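Long-range contacts in formimidoylglutamase (Bacillus subtilis, PDB 3M1R), which hydrolyses N-formimidoyl-L-glutamate to L-glutamate and formamide, a step of histidine degradation that depends on manganese: residues His156-Thr161 with Gln198-Tyr203; Glu269-Val274 with Ala306-His311; Tyr276-Pro281 with Lys314-Ser319. All blocks are in the same frame, centred on the assembly; numbering follows the deposited sequence.

Interaction 1 of 3, residues His156-Thr161 with Gln198-Tyr203. With CA (calcium ion), chain B.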
loop_
_atom_site.group_PDB
_atom_site.type_symbol
_atom_site.label_atom_id
_atom_site.label_comp_id
_atom_site.label_asym_id
_atom_site.label_seq_id
_atom_site.Cartn_x
_atom_site.Cartn_y
_atom_site.Cartn_z
ATOM N N HIS D 156 -4.667 -18.433 -25.486
ATOM C CA HIS D 156 -5.611 -18.945 -26.481
ATOM C C HIS D 156 -7.050 -18.833 -26.000
ATOM O O HIS D 156 -7.956 -18.545 -26.789
ATOM C CB HIS D 156 -5.303 -20.405 -26.831
ATOM C CG HIS D 156 -4.013 -20.591 -27.571
ATOM N ND1 HIS D 156 -3.787 -20.054 -28.820
ATOM C CD2 HIS D 156 -2.882 -21.260 -27.241
ATOM C CE1 HIS D 156 -2.571 -20.374 -29.224
ATOM N NE2 HIS D 156 -2.000 -21.110 -28.283
ATOM N N ASP D 157 -7.249 -19.047 -24.701
ATOM C CA ASP D 157 -8.578 -19.047 -24.088
ATOM C C ASP D 157 -9.516 -20.078 -24.666
ATOM O O ASP D 157 -10.689 -19.786 -24.902
ATOM C CB ASP D 157 -9.251 -17.687 -24.192
ATOM C CG ASP D 157 -8.819 -16.748 -23.105
ATOM O OD1 ASP D 157 -7.928 -17.123 -22.305
ATOM O OD2 ASP D 157 -9.382 -15.634 -23.042
ATOM N N VAL D 158 -8.997 -21.278 -24.879
ATOM C CA VAL D 158 -9.805 -22.389 -25.325
ATOM C C VAL D 158 -9.850 -23.502 -24.267
ATOM O O VAL D 158 -9.876 -24.692 -24.609
ATOM C CB VAL D 158 -9.267 -22.945 -26.659
ATOM C CG1 VAL D 158 -9.528 -21.941 -27.804
ATOM C CG2 VAL D 158 -7.784 -23.276 -26.536
ATOM N N ARG D 159 -9.864 -23.111 -22.991
ATOM C CA ARG D 159 -9.848 -24.072 -21.882
ATOM C C ARG D 159 -11.052 -25.010 -21.886
ATOM O O ARG D 159 -12.149 -24.610 -22.278
ATOM C CB ARG D 159 -9.785 -23.351 -20.527
ATOM C CG ARG D 159 -8.384 -23.108 -19.994
ATOM C CD ARG D 159 -8.433 -22.457 -18.615
ATOM N NE ARG D 159 -7.105 -22.088 -18.128
ATOM C CZ ARG D 159 -6.401 -22.794 -17.245
ATOM N NH1 ARG D 159 -5.202 -22.374 -16.865
ATOM N NH2 ARG D 159 -6.895 -23.916 -16.738
ATOM N N ASN D 160 -10.853 -26.250 -21.431
ATOM C CA ASN D 160 -11.967 -27.195 -21.327
ATOM C C ASN D 160 -12.992 -26.683 -20.319
ATOM O O ASN D 160 -12.635 -26.006 -19.355
ATOM C CB ASN D 160 -11.480 -28.606 -20.964
ATOM C CG ASN D 160 -11.028 -28.720 -19.509
ATOM O OD1 ASN D 160 -11.849 -28.726 -18.585
ATOM N ND2 ASN D 160 -9.718 -28.820 -19.301
ATOM N N THR D 161 -14.263 -27.015 -20.538
ATOM C CA THR D 161 -15.362 -26.383 -19.796
ATOM C C THR D 161 -15.830 -27.094 -18.501
ATOM O O THR D 161 -16.510 -26.487 -17.669
ATOM C CB THR D 161 -16.584 -26.135 -20.733
ATOM O OG1 THR D 161 -17.512 -25.231 -20.114
ATOM C CG2 THR D 161 -17.278 -27.451 -21.079
ATOM N N GLN D 198 0.179 -27.134 -24.222
ATOM C CA GLN D 198 0.374 -27.868 -25.468
ATOM C C GLN D 198 -0.959 -28.283 -26.077
ATOM O O GLN D 198 -1.175 -28.143 -27.282
ATOM C CB GLN D 198 1.236 -29.103 -25.214
ATOM C CG GLN D 198 1.604 -29.880 -26.473
ATOM C CD GLN D 198 2.746 -30.857 -26.232
ATOM O OE1 GLN D 198 2.808 -31.515 -25.188
ATOM N NE2 GLN D 198 3.657 -30.950 -27.193
ATOM N N ALA D 199 -1.846 -28.791 -25.226
ATOM C CA ALA D 199 -3.161 -29.258 -25.641
ATOM C C ALA D 199 -3.996 -28.143 -26.255
ATOM O O ALA D 199 -4.633 -28.321 -27.291
ATOM C CB ALA D 199 -3.895 -29.870 -24.451
ATOM N N TYR D 200 -3.997 -26.994 -25.598
ATOM C CA TYR D 200 -4.834 -25.891 -26.020
ATOM C C TYR D 200 -4.332 -25.261 -27.307
ATOM O O TYR D 200 -5.126 -24.822 -28.136
ATOM C CB TYR D 200 -4.954 -24.866 -24.900
ATOM C CG TYR D 200 -5.713 -25.414 -23.710
ATOM C CD1 TYR D 200 -6.578 -26.491 -23.856
ATOM C CD2 TYR D 200 -5.575 -24.850 -22.446
ATOM C CE1 TYR D 200 -7.279 -26.992 -22.782
ATOM C CE2 TYR D 200 -6.277 -25.349 -21.359
ATOM C CZ TYR D 200 -7.124 -26.419 -21.536
ATOM O OH TYR D 200 -7.827 -26.919 -20.469
ATOM N N GLU D 201 -3.015 -25.228 -27.476
ATOM C CA GLU D 201 -2.430 -24.780 -28.732
ATOM C C GLU D 201 -2.854 -25.740 -29.824
ATOM O O GLU D 201 -3.228 -25.320 -30.918
ATOM C CB GLU D 201 -0.906 -24.736 -28.634
ATOM C CG GLU D 201 -0.205 -24.279 -29.892
ATOM C CD GLU D 201 1.280 -24.588 -29.861
ATOM O OE1 GLU D 201 2.087 -23.657 -29.684
ATOM O OE2 GLU D 201 1.648 -25.773 -30.006
ATOM N N ALA D 202 -2.808 -27.039 -29.526
ATOM C CA ALA D 202 -3.245 -28.031 -30.499
ATOM C C ALA D 202 -4.714 -27.826 -30.858
ATOM O O ALA D 202 -5.102 -27.952 -32.017
ATOM C CB ALA D 202 -3.017 -29.462 -29.974
ATOM N N TYR D 203 -5.532 -27.510 -29.862
ATOM C CA TYR D 203 -6.961 -27.372 -30.097
ATOM C C TYR D 203 -7.275 -26.191 -31.011
ATOM O O TYR D 203 -8.221 -26.244 -31.792
ATOM C CB TYR D 203 -7.720 -27.224 -28.781
ATOM C CG TYR D 203 -9.163 -26.831 -28.990
ATOM C CD1 TYR D 203 -10.175 -27.785 -28.966
ATOM C CD2 TYR D 203 -9.513 -25.507 -29.236
ATOM C CE1 TYR D 203 -11.500 -27.427 -29.166
ATOM C CE2 TYR D 203 -10.830 -25.139 -29.443
ATOM C CZ TYR D 203 -11.819 -26.102 -29.405
ATOM O OH TYR D 203 -13.132 -25.736 -29.603
HETATM CA CA CA B . -7.462 -14.533 -21.974
#

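Interaction 2 of 3, residues Glu269-Val274 with Ala306-His311. With PEG (di(hydroxyethyl)ether), chain C.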
loop_
_atom_site.group_PDB
_atom_site.type_symbol
_atom_site.label_atom_id
_atom_site.label_comp_id
_atom_site.label_asym_id
_atom_site.label_seq_id
_atom_site.Cartn_x
_atom_site.Cartn_y
_atom_site.Cartn_z
ATOM N N GLU D 269 1.921 0.577 -28.884
ATOM C CA GLU D 269 1.766 -0.448 -29.913
ATOM C C GLU D 269 0.311 -0.917 -30.022
ATOM O O GLU D 269 -0.228 -1.041 -31.111
ATOM C CB GLU D 269 2.589 -1.657 -29.520
ATOM C CG GLU D 269 3.625 -2.086 -30.490
ATOM C CD GLU D 269 4.354 -3.317 -29.987
ATOM O OE1 GLU D 269 4.516 -3.458 -28.745
ATOM O OE2 GLU D 269 4.738 -4.152 -30.832
ATOM N N LEU D 270 -0.316 -1.203 -28.884
ATOM C CA LEU D 270 -1.712 -1.634 -28.879
ATOM C C LEU D 270 -2.617 -0.513 -29.383
ATOM O O LEU D 270 -3.506 -0.745 -30.215
ATOM C CB LEU D 270 -2.147 -2.085 -27.471
ATOM C CG LEU D 270 -3.585 -2.579 -27.224
ATOM C CD1 LEU D 270 -3.947 -3.736 -28.157
ATOM C CD2 LEU D 270 -3.824 -2.981 -25.724
ATOM N N LEU D 271 -2.400 0.703 -28.883
ATOM C CA LEU D 271 -3.294 1.805 -29.236
ATOM C C LEU D 271 -3.292 1.997 -30.757
ATOM O O LEU D 271 -4.343 2.189 -31.367
ATOM C CB LEU D 271 -2.903 3.097 -28.514
ATOM C CG LEU D 271 -2.961 3.087 -26.977
ATOM C CD1 LEU D 271 -2.439 4.411 -26.409
ATOM C CD2 LEU D 271 -4.372 2.847 -26.494
ATOM N N GLU D 272 -2.114 1.917 -31.365
ATOM C CA GLU D 272 -1.986 2.144 -32.803
ATOM C C GLU D 272 -2.740 1.060 -33.560
ATOM O O GLU D 272 -3.421 1.336 -34.535
ATOM C CB GLU D 272 -0.510 2.170 -33.211
ATOM C CG GLU D 272 -0.205 3.007 -34.440
ATOM C CD GLU D 272 -0.601 4.471 -34.273
ATOM O OE1 GLU D 272 -0.840 5.142 -35.299
ATOM O OE2 GLU D 272 -0.683 4.954 -33.122
ATOM N N ALA D 273 -2.634 -0.175 -33.080
ATOM C CA ALA D 273 -3.273 -1.320 -33.737
ATOM C C ALA D 273 -4.794 -1.234 -33.667
ATOM O O ALA D 273 -5.485 -1.427 -34.663
ATOM C CB ALA D 273 -2.777 -2.641 -33.127
ATOM N N VAL D 274 -5.311 -0.952 -32.478
ATOM C CA VAL D 274 -6.731 -0.677 -32.313
ATOM C C VAL D 274 -7.229 0.467 -33.243
ATOM O O VAL D 274 -8.291 0.347 -33.867
ATOM C CB VAL D 274 -7.049 -0.356 -30.845
ATOM C CG1 VAL D 274 -8.488 0.097 -30.697
ATOM C CG2 VAL D 274 -6.770 -1.583 -29.980
ATOM N N ALA D 306 -8.860 3.100 -21.047
ATOM C CA ALA D 306 -9.582 4.276 -21.528
ATOM C C ALA D 306 -8.961 4.786 -22.830
ATOM O O ALA D 306 -9.668 5.186 -23.739
ATOM C CB ALA D 306 -9.606 5.371 -20.461
ATOM N N HIS D 307 -7.635 4.740 -22.931
ATOM C CA HIS D 307 -6.976 5.172 -24.158
ATOM C C HIS D 307 -7.246 4.236 -25.332
ATOM O O HIS D 307 -7.301 4.674 -26.476
ATOM C CB HIS D 307 -5.482 5.400 -23.940
ATOM C CG HIS D 307 -5.164 6.767 -23.420
ATOM N ND1 HIS D 307 -5.514 7.188 -22.151
ATOM C CD2 HIS D 307 -4.530 7.817 -23.996
ATOM C CE1 HIS D 307 -5.116 8.434 -21.974
ATOM N NE2 HIS D 307 -4.514 8.834 -23.076
ATOM N N VAL D 308 -7.420 2.946 -25.052
ATOM C CA VAL D 308 -7.875 2.029 -26.089
ATOM C C VAL D 308 -9.237 2.488 -26.631
ATOM O O VAL D 308 -9.508 2.386 -27.822
ATOM C CB VAL D 308 -7.998 0.582 -25.570
ATOM C CG1 VAL D 308 -8.628 -0.295 -26.615
ATOM C CG2 VAL D 308 -6.636 0.034 -25.128
ATOM N N LEU D 309 -10.099 2.967 -25.740
ATOM C CA LEU D 309 -11.413 3.467 -26.121
ATOM C C LEU D 309 -11.279 4.723 -26.995
ATOM O O LEU D 309 -11.879 4.813 -28.067
ATOM C CB LEU D 309 -12.247 3.776 -24.876
ATOM C CG LEU D 309 -13.312 2.740 -24.497
ATOM C CD1 LEU D 309 -13.106 1.430 -25.246
ATOM C CD2 LEU D 309 -13.389 2.522 -22.982
ATOM N N LEU D 310 -10.477 5.673 -26.531
ATOM C CA LEU D 310 -10.196 6.884 -27.287
ATOM C C LEU D 310 -9.657 6.585 -28.683
ATOM O O LEU D 310 -10.108 7.192 -29.636
ATOM C CB LEU D 310 -9.250 7.804 -26.517
ATOM C CG LEU D 310 -9.902 8.391 -25.258
ATOM C CD1 LEU D 310 -8.882 9.084 -24.370
ATOM C CD2 LEU D 310 -11.011 9.363 -25.639
ATOM N N HIS D 311 -8.728 5.633 -28.806
ATOM C CA HIS D 311 -8.111 5.342 -30.093
ATOM C C HIS D 311 -9.032 4.551 -31.017
ATOM O O HIS D 311 -8.975 4.694 -32.224
ATOM C CB HIS D 311 -6.750 4.661 -29.933
ATOM C CG HIS D 311 -5.656 5.595 -29.519
ATOM N ND1 HIS D 311 -4.700 6.063 -30.396
ATOM C CD2 HIS D 311 -5.366 6.155 -28.316
ATOM C CE1 HIS D 311 -3.873 6.875 -29.758
ATOM N NE2 HIS D 311 -4.251 6.940 -28.493
HETATM C C1 PEG C . -1.862 8.300 -25.681
HETATM O O1 PEG C . -3.150 8.282 -26.255
HETATM C C2 PEG C . -0.787 8.568 -26.755
HETATM O O2 PEG C . -0.921 7.658 -27.823
HETATM C C3 PEG C . 0.233 7.258 -28.528
HETATM C C4 PEG C . -0.028 5.938 -29.270
HETATM O O4 PEG C . -0.457 6.207 -30.580
#

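Interaction 3 of 3, residues Tyr276-Pro281 with Lys314-Ser319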
loop_
_atom_site.group_PDB
_atom_site.type_symbol
_atom_site.label_atom_id
_atom_site.label_comp_id
_atom_site.label_asym_id
_atom_site.label_seq_id
_atom_site.Cartn_x
_atom_site.Cartn_y
_atom_site.Cartn_z
ATOM N N TYR D 276 -5.946 1.478 -36.130
ATOM C CA TYR D 276 -5.947 0.865 -37.446
ATOM C C TYR D 276 -7.191 0.011 -37.707
ATOM O O TYR D 276 -7.947 0.281 -38.643
ATOM C CB TYR D 276 -4.683 0.025 -37.656
ATOM C CG TYR D 276 -4.579 -0.539 -39.055
ATOM C CD1 TYR D 276 -4.349 0.292 -40.140
ATOM C CD2 TYR D 276 -4.718 -1.895 -39.290
ATOM C CE1 TYR D 276 -4.263 -0.216 -41.433
ATOM C CE2 TYR D 276 -4.636 -2.411 -40.576
ATOM C CZ TYR D 276 -4.406 -1.567 -41.640
ATOM O OH TYR D 276 -4.317 -2.081 -42.911
ATOM N N ILE D 277 -7.398 -1.029 -36.900
ATOM C CA ILE D 277 -8.544 -1.918 -37.092
ATOM C C ILE D 277 -9.877 -1.163 -37.057
ATOM O O ILE D 277 -10.790 -1.445 -37.838
ATOM C CB ILE D 277 -8.572 -3.026 -36.027
ATOM C CG1 ILE D 277 -7.420 -4.008 -36.258
ATOM C CG2 ILE D 277 -9.910 -3.739 -36.049
ATOM C CD1 ILE D 277 -7.051 -4.829 -35.030
ATOM N N ALA D 278 -9.976 -0.189 -36.158
ATOM C CA ALA D 278 -11.207 0.566 -35.974
ATOM C C ALA D 278 -11.645 1.335 -37.225
ATOM O O ALA D 278 -12.817 1.704 -37.349
ATOM C CB ALA D 278 -11.062 1.513 -34.794
ATOM N N GLN D 279 -10.708 1.579 -38.143
ATOM C CA GLN D 279 -10.998 2.302 -39.387
ATOM C C GLN D 279 -11.559 1.402 -40.476
ATOM O O GLN D 279 -12.093 1.880 -41.475
ATOM C CB GLN D 279 -9.730 2.948 -39.937
ATOM C CG GLN D 279 -9.199 4.066 -39.088
ATOM C CD GLN D 279 -7.945 4.666 -39.671
ATOM O OE1 GLN D 279 -6.879 4.061 -39.620
ATOM N NE2 GLN D 279 -8.068 5.859 -40.243
ATOM N N GLN D 280 -11.405 0.099 -40.284
ATOM C CA GLN D 280 -11.770 -0.883 -41.286
ATOM C C GLN D 280 -13.290 -0.976 -41.397
ATOM O O GLN D 280 -14.008 -0.503 -40.517
ATOM C CB GLN D 280 -11.122 -2.236 -40.946
ATOM C CG GLN D 280 -10.097 -2.709 -41.983
ATOM C CD GLN D 280 -8.890 -1.791 -42.113
ATOM O OE1 GLN D 280 -8.147 -1.867 -43.085
ATOM N NE2 GLN D 280 -8.692 -0.925 -41.134
ATOM N N PRO D 281 -13.791 -1.560 -42.494
ATOM C CA PRO D 281 -15.245 -1.604 -42.697
ATOM C C PRO D 281 -15.959 -2.617 -41.793
ATOM O O PRO D 281 -15.448 -3.696 -41.545
ATOM C CB PRO D 281 -15.394 -2.025 -44.178
ATOM C CG PRO D 281 -14.029 -1.878 -44.786
ATOM C CD PRO D 281 -13.047 -2.056 -43.663
ATOM N N LYS D 314 -11.343 7.204 -32.257
ATOM C CA LYS D 314 -10.565 7.944 -33.234
ATOM C C LYS D 314 -10.616 7.229 -34.583
ATOM O O LYS D 314 -10.859 7.852 -35.617
ATOM C CB LYS D 314 -9.120 8.053 -32.749
ATOM C CG LYS D 314 -8.211 8.900 -33.624
ATOM C CD LYS D 314 -6.821 8.960 -33.009
ATOM C CE LYS D 314 -5.790 9.456 -33.999
ATOM N NZ LYS D 314 -4.425 9.422 -33.424
ATOM N N GLY D 315 -10.382 5.917 -34.560
ATOM C CA GLY D 315 -10.382 5.115 -35.771
ATOM C C GLY D 315 -11.742 5.142 -36.426
ATOM O O GLY D 315 -11.843 5.273 -37.640
HETATM N N MSE D 316 -12.796 5.037 -35.627
HETATM C CA MSE D 316 -14.142 5.098 -36.184
HETATM C C MSE D 316 -14.435 6.463 -36.825
HETATM O O MSE D 316 -14.988 6.526 -37.924
HETATM C CB MSE D 316 -15.194 4.736 -35.135
HETATM C CG MSE D 316 -15.035 3.308 -34.596
HETATM SE SE MSE D 316 -16.109 2.987 -33.012
HETATM C CE MSE D 316 -17.842 2.846 -33.904
ATOM N N LYS D 317 -14.048 7.544 -36.150
ATOM C CA LYS D 317 -14.250 8.888 -36.682
ATOM C C LYS D 317 -13.500 9.070 -38.004
ATOM O O LYS D 317 -13.919 9.823 -38.870
ATOM C CB LYS D 317 -13.837 9.963 -35.663
ATOM C CG LYS D 317 -14.019 11.397 -36.159
ATOM C CD LYS D 317 -14.880 12.257 -35.232
ATOM C CE LYS D 317 -15.201 13.611 -35.889
ATOM N NZ LYS D 317 -15.838 14.616 -34.978
ATOM N N LEU D 318 -12.403 8.347 -38.146
ATOM C CA LEU D 318 -11.516 8.465 -39.289
ATOM C C LEU D 318 -11.964 7.612 -40.474
ATOM O O LEU D 318 -11.591 7.886 -41.613
ATOM C CB LEU D 318 -10.123 8.011 -38.865
ATOM C CG LEU D 318 -8.929 8.841 -39.317
ATOM C CD1 LEU D 318 -9.364 10.231 -39.778
ATOM C CD2 LEU D 318 -7.915 8.925 -38.183
ATOM N N SER D 319 -12.740 6.566 -40.208
ATOM C CA SER D 319 -13.072 5.600 -41.249
ATOM C C SER D 319 -14.052 6.167 -42.272
ATOM O O SER D 319 -14.973 6.890 -41.912
ATOM C CB SER D 319 -13.628 4.310 -40.644
ATOM O OG SER D 319 -15.001 4.139 -40.931
#

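Interaction 1 of 3, residues His156-Thr161 with Gln198-Tyr203
Y200 reaches from helix 198-206 into the loop 156-161 and lays one ring face against the backbone of R159. R159 CA sits 4.0 Å from the ring centroid, 25° off the normal, in a CH-pi contact. The arginine chain then runs on across the ring rim, with CG 3.4 Å from Y200 CE2. The hydroxyl goes further, to N160. N160 N donates to Y200 OH over 3.2 Å, almost straight at 173°. D19 of the second subunit also hydrogen-bonds this hydroxyl and forms a salt bridge with R159, so the ring end is fixed at a subunit interface. V158 wedges between two tyrosines. Its CG2 packs 3.6 Å from Y200 CB, and its CB lies 3.6 Å from Y203 CD2. The Y203 ring gets there because its CG is anti to the backbone N (chi1 170°). H156 brings its ring against the helix backbone, with NE2 3.7 Å from E201 CA, while ND1 is hydrogen-bonded to Q188. D157 turns the other way and binds a calcium ion through both carboxylate oxygens. N130, D153 and D245 also hold this ion, in a site inferred to take manganese in the enzyme. The contact joins the loop after strand 147-152, which carries the metal ligand D157, to helix 198-206, with helix 171-178 packed beside it through D157, Y200 and Y203.

Interaction 2 of 3, residues Glu269-Val274 with Ala306-His311
Two helices of the outer layer of the arginase fold meet here, and L271 of helix 267-278 fills the seam with helix 300-318. The segment axes come within 8.7 Å and cross at -30°, running in roughly the same direction. L271 works on two sides. Its CB sits squarely over one face of the H311 ring, 3.8 Å from the centroid and 7° off the normal, a CH-pi contact. Its CD2 presses on the backbone of the partner helix, 3.4 Å from V308 N. With CG anti to the carbonyl carbon (chi1 -62°), the leucine reaches across to the partner helix and brings CD1 to 3.7 Å from H311 NE2. V308 takes the inner side. Its CG2 is 3.9 Å from L271 CD2, and its CG1 is 4.1 Å from V274 CG2. L270 adds a looser methyl contact with V308. Both valines also rest on I286 of strand 283-289, so the inner side of the seam is closed by the sheet.

The outer side is more polar. A bound di(hydroxyethyl)ether spans the two helices there, and its O4 donates to E272 OE2 over 2.8 Å. Its other end lies near H311 NE2, but that end is less surely placed. The third subunit covers this side too: its F194 meets the H311 ring edge-to-face, and its P262 packs on L271 and H307. Neighbouring helices packed side by side on a parallel sheet, one of them the crossover between strands 239-245 and 283-289, are typical of the three-layer alpha/beta/alpha fold of the arginase family.

Interaction 3 of 3, residues Tyr276-Pro281 with Lys314-Ser319
The amide of Q279 comes up against L318 with its nitrogen end, NE2 lying 3.2 Å from L318 CG. The two side chains lie side by side and point the same way. L318 CB is almost as close to the same nitrogen, so the leucine stem lies against the amide. The other flat group is the ring of Y276. One of its faces carries the amide nitrogen of Q280, NE2 standing 4.2 Å above the plane over the centre. That pair stays within 276-281, on the side turned from helix 300-318.

Nearer the backbone, the Q279 stem meets G315, with CG 3.2 Å from G315 O. The same carbonyl receives a CA-H...O contact from Q279 CA at 3.5 Å. G315 has no side chain, and this lets A278 CB settle 3.8 Å from G315 CA. This is where the last turns of helix 267-278 and helix 300-318 come together, at the C-terminal end of the helix pair that flanks the parallel sheet of the arginase fold. S319 is the first residue to leave the helical backbone of 300-318. Its CB lies 3.0 Å from Q279 O, a close approach. Its OG is hydrogen-bonded to the backbone N of F321, in the chain's last residues. No hydrogen bond joins the two segments. Selenomethionine M316 adds its CG loosely near A278 CB. On the outer side, K314 forms salt bridges with E77 and with E193 of the third subunit.

How the interactions relate
Interactions 2 and 3 hold the same two helices, 267-278 and 300-318, with centres 11 Å apart. Interaction 2 is the buried one, built from leucine and valine methyls and a histidine face against the sheet. Interaction 3 is only partly buried. It joins the helix ends through close backbone approach at a glycine and a glutamine stem. Interaction 1 is partly buried too, and stands about 28 Å from interaction 2 between centres. It joins a loop to a helix and includes a backbone-to-hydroxyl hydrogen bond between its segments, whereas interactions 2 and 3 meet by packing. It alone contains a metal ligand. The second subunit borders interaction 1, while the third borders interactions 2 and 3.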